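Long-range contact in glycosyl hydrolase, family 38 (PDB 5KBP), which probably hydrolyses alpha-mannosidic linkages in carbohydrates: residues V313-E322 with F340-H351. Sequence-based numbering, arbitrary orientation.
Sequences VQRQLENIAE and FDYAWKTLLQNH
The indole of W344 packs its face on L317, turns its rim to E318 and reaches E322 with its N-H. Methyl CD1 of L317 sits over the face of the six-membered ring, 4.1 Å from its centroid and 15° off the normal, a CH-pi contact. In the ring plane, the edge meets E318, whose CG is 3.5 Å from W344 CH2 and whose carboxylate is nearly coplanar with the indole. At the pyrrole end W344 NE1 donates to E322 OE2 at 2.8 Å, a somewhat bent bond that meets the oxygen from above the carboxylate plane. E322 gets there extended beyond CG, and on the way its CG passes over one face of F340, 3.8 Å from the ring centroid. The rim of that same ring meets A321: F340 CE1 lies 3.6 Å from A321 CB.

L317 is a knob in a hole formed by F340, A343, W344 and L347. Further along, V313 and L347 meet tip to tip, V313 CG1 to L347 CD1 at 3.7 Å; L347 reaches across because its CG stands anti to the backbone N (chi1 178°). Q314 crosses L347 at about a right angle, Q314 CG 3.7 Å from L347 CD2.

The segments lie on helices 304-332 and 337-348 of the family's middle domain and run roughly antiparallel here, their axes 158° apart; helix 100-117 touches W344, E318 and H351. E322 OE2 also forms a salt bridge with R105, and S99 binds both E318 OE2 and Q314 OE1. R105 would probably favour the ionised form of buried E322, while the N-H bond, with L317 on the face, helps set the rotation of the indole.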
# COMPACT_ATOMS: atom_id res chain seq x y z
N VAL A 313 9.42 -11.94 5.30
CA VAL A 313 10.26 -10.93 4.65
C VAL A 313 11.63 -10.87 5.30
O VAL A 313 12.65 -10.68 4.62
CB VAL A 313 9.55 -9.56 4.67
CG1 VAL A 313 10.44 -8.49 4.06
CG2 VAL A 313 8.22 -9.64 3.94
N GLN A 314 11.69 -11.05 6.62
CA GLN A 314 12.98 -11.00 7.32
C GLN A 314 13.88 -12.15 6.90
O GLN A 314 15.07 -11.96 6.63
CB GLN A 314 12.75 -11.00 8.83
CG GLN A 314 12.27 -9.66 9.38
CD GLN A 314 11.82 -9.76 10.83
OE1 GLN A 314 11.93 -8.80 11.59
NE2 GLN A 314 11.30 -10.92 11.21
N ARG A 315 13.33 -13.37 6.85
CA ARG A 315 14.10 -14.51 6.36
C ARG A 315 14.52 -14.31 4.91
O ARG A 315 15.62 -14.72 4.51
CB ARG A 315 13.30 -15.80 6.52
CG ARG A 315 12.91 -16.12 7.95
CD ARG A 315 14.13 -16.41 8.80
NE ARG A 315 13.96 -15.96 10.18
CZ ARG A 315 14.32 -14.77 10.63
NH1 ARG A 315 14.12 -14.44 11.90
NH2 ARG A 315 14.89 -13.89 9.81
N GLN A 316 13.65 -13.69 4.11
CA GLN A 316 13.97 -13.46 2.70
C GLN A 316 15.17 -12.54 2.54
O GLN A 316 15.96 -12.71 1.59
CB GLN A 316 12.75 -12.87 1.99
CG GLN A 316 12.96 -12.56 0.52
CD GLN A 316 13.15 -13.81 -0.32
OE1 GLN A 316 12.47 -14.81 -0.10
NE2 GLN A 316 14.07 -13.75 -1.27
N LEU A 317 15.35 -11.58 3.44
CA LEU A 317 16.46 -10.65 3.36
C LEU A 317 17.70 -11.16 4.09
O LEU A 317 18.80 -11.19 3.52
CB LEU A 317 16.05 -9.28 3.92
CG LEU A 317 15.00 -8.49 3.13
CD1 LEU A 317 14.62 -7.21 3.85
CD2 LEU A 317 15.51 -8.19 1.73
N GLU A 318 17.54 -11.57 5.35
CA GLU A 318 18.70 -11.94 6.17
C GLU A 318 19.30 -13.26 5.72
O GLU A 318 20.53 -13.41 5.69
CB GLU A 318 18.30 -12.01 7.64
CG GLU A 318 17.58 -10.78 8.16
CD GLU A 318 16.83 -11.06 9.45
OE1 GLU A 318 16.98 -12.18 10.00
OE2 GLU A 318 16.09 -10.17 9.92
N ASN A 319 18.46 -14.24 5.38
CA ASN A 319 18.91 -15.62 5.21
C ASN A 319 18.81 -16.12 3.78
O ASN A 319 19.18 -17.27 3.52
CB ASN A 319 18.11 -16.53 6.14
CG ASN A 319 18.08 -16.03 7.57
OD1 ASN A 319 17.05 -15.58 8.06
ND2 ASN A 319 19.22 -16.10 8.24
N ILE A 320 18.34 -15.30 2.84
CA ILE A 320 18.25 -15.71 1.44
C ILE A 320 19.00 -14.71 0.57
O ILE A 320 20.05 -15.04 0.00
CB ILE A 320 16.79 -15.84 0.98
CG1 ILE A 320 15.99 -16.73 1.94
CG2 ILE A 320 16.73 -16.40 -0.43
CD1 ILE A 320 16.46 -18.16 1.98
N ALA A 321 18.46 -13.50 0.45
CA ALA A 321 18.98 -12.53 -0.51
C ALA A 321 20.41 -12.12 -0.19
O ALA A 321 21.29 -12.17 -1.05
CB ALA A 321 18.07 -11.31 -0.57
N GLU A 322 20.66 -11.71 1.06
CA GLU A 322 21.99 -11.24 1.43
C GLU A 322 23.06 -12.33 1.33
O GLU A 322 24.13 -12.06 0.76
CB GLU A 322 21.96 -10.62 2.83
CG GLU A 322 21.28 -9.26 2.88
CD GLU A 322 21.38 -8.62 4.25
OE1 GLU A 322 21.81 -9.30 5.20
OE2 GLU A 322 21.02 -7.43 4.38
N PHE A 340 19.42 -3.15 -1.18
CA PHE A 340 19.21 -3.71 0.15
C PHE A 340 18.84 -2.63 1.15
O PHE A 340 18.01 -2.86 2.04
CB PHE A 340 20.46 -4.47 0.61
CG PHE A 340 20.52 -5.89 0.14
CD1 PHE A 340 19.53 -6.79 0.49
CD2 PHE A 340 21.57 -6.34 -0.65
CE1 PHE A 340 19.58 -8.10 0.06
CE2 PHE A 340 21.63 -7.65 -1.08
CZ PHE A 340 20.63 -8.53 -0.72
N ASP A 341 19.44 -1.45 1.02
CA ASP A 341 19.07 -0.34 1.89
C ASP A 341 17.63 0.09 1.65
O ASP A 341 16.92 0.47 2.58
CB ASP A 341 20.03 0.83 1.67
CG ASP A 341 19.71 2.03 2.55
OD1 ASP A 341 20.01 1.98 3.76
OD2 ASP A 341 19.16 3.02 2.03
N TYR A 342 17.18 0.03 0.39
CA TYR A 342 15.80 0.36 0.07
C TYR A 342 14.84 -0.70 0.59
O TYR A 342 13.73 -0.38 1.05
CB TYR A 342 15.65 0.55 -1.44
CG TYR A 342 14.23 0.77 -1.92
CD1 TYR A 342 13.66 2.03 -1.88
CD2 TYR A 342 13.49 -0.27 -2.45
CE1 TYR A 342 12.37 2.24 -2.33
CE2 TYR A 342 12.19 -0.07 -2.90
CZ TYR A 342 11.64 1.19 -2.83
OH TYR A 342 10.35 1.39 -3.28
N ALA A 343 15.23 -1.97 0.51
CA ALA A 343 14.37 -3.04 1.01
C ALA A 343 14.29 -3.02 2.54
O ALA A 343 13.22 -3.25 3.11
CB ALA A 343 14.88 -4.40 0.52
N TRP A 344 15.41 -2.74 3.21
CA TRP A 344 15.42 -2.76 4.67
C TRP A 344 14.62 -1.60 5.24
O TRP A 344 13.86 -1.78 6.20
CB TRP A 344 16.85 -2.75 5.19
CG TRP A 344 17.43 -4.11 5.32
CD1 TRP A 344 18.37 -4.69 4.51
CD2 TRP A 344 17.09 -5.10 6.30
NE1 TRP A 344 18.65 -5.96 4.94
CE2 TRP A 344 17.87 -6.24 6.04
CE3 TRP A 344 16.21 -5.12 7.38
CZ2 TRP A 344 17.80 -7.39 6.82
CZ3 TRP A 344 16.13 -6.26 8.15
CH2 TRP A 344 16.92 -7.38 7.87
N LYS A 345 14.79 -0.40 4.68
CA LYS A 345 14.00 0.74 5.14
C LYS A 345 12.51 0.50 4.93
O LYS A 345 11.69 0.85 5.79
CB LYS A 345 14.45 2.01 4.42
CG LYS A 345 15.81 2.53 4.87
CD LYS A 345 16.23 3.75 4.07
CE LYS A 345 17.59 4.25 4.51
NZ LYS A 345 18.14 5.26 3.56
N THR A 346 12.15 -0.10 3.80
CA THR A 346 10.75 -0.43 3.56
C THR A 346 10.23 -1.41 4.61
O THR A 346 9.10 -1.27 5.09
CB THR A 346 10.58 -1.03 2.16
OG1 THR A 346 11.01 -0.07 1.18
CG2 THR A 346 9.13 -1.40 1.89
N LEU A 347 11.05 -2.39 5.00
CA LEU A 347 10.63 -3.34 6.02
C LEU A 347 10.61 -2.70 7.40
O LEU A 347 9.70 -2.95 8.20
CB LEU A 347 11.54 -4.57 6.01
CG LEU A 347 11.22 -5.62 7.07
CD1 LEU A 347 9.81 -6.17 6.88
CD2 LEU A 347 12.25 -6.74 7.05
N LEU A 348 11.61 -1.86 7.70
CA LEU A 348 11.65 -1.18 8.99
C LEU A 348 10.48 -0.23 9.18
O LEU A 348 10.14 0.09 10.33
CB LEU A 348 12.97 -0.42 9.15
CG LEU A 348 14.21 -1.29 9.40
CD1 LEU A 348 15.47 -0.44 9.38
CD2 LEU A 348 14.09 -2.02 10.72
N GLN A 349 9.87 0.25 8.10
CA GLN A 349 8.70 1.11 8.22
C GLN A 349 7.48 0.36 8.74
O GLN A 349 6.50 1.00 9.15
CB GLN A 349 8.38 1.77 6.88
CG GLN A 349 9.39 2.83 6.47
CD GLN A 349 9.24 3.27 5.03
OE1 GLN A 349 8.17 3.13 4.43
NE2 GLN A 349 10.32 3.79 4.45
N ASN A 350 7.51 -0.97 8.73
CA ASN A 350 6.50 -1.79 9.39
C ASN A 350 6.89 -2.16 10.81
O ASN A 350 6.12 -2.86 11.49
CB ASN A 350 6.23 -3.07 8.59
CG ASN A 350 5.35 -2.83 7.39
OD1 ASN A 350 4.70 -1.79 7.28
ND2 ASN A 350 5.30 -3.80 6.48
N HIS A 351 8.04 -1.71 11.28
CA HIS A 351 8.56 -2.08 12.59
C HIS A 351 8.35 -1.06 13.72
O HIS A 351 8.72 -1.38 14.86
CB HIS A 351 10.05 -2.40 12.48
CG HIS A 351 10.33 -3.71 11.81
ND1 HIS A 351 11.61 -4.12 11.50
CD2 HIS A 351 9.50 -4.69 11.40
CE1 HIS A 351 11.55 -5.31 10.92
NE2 HIS A 351 10.28 -5.68 10.85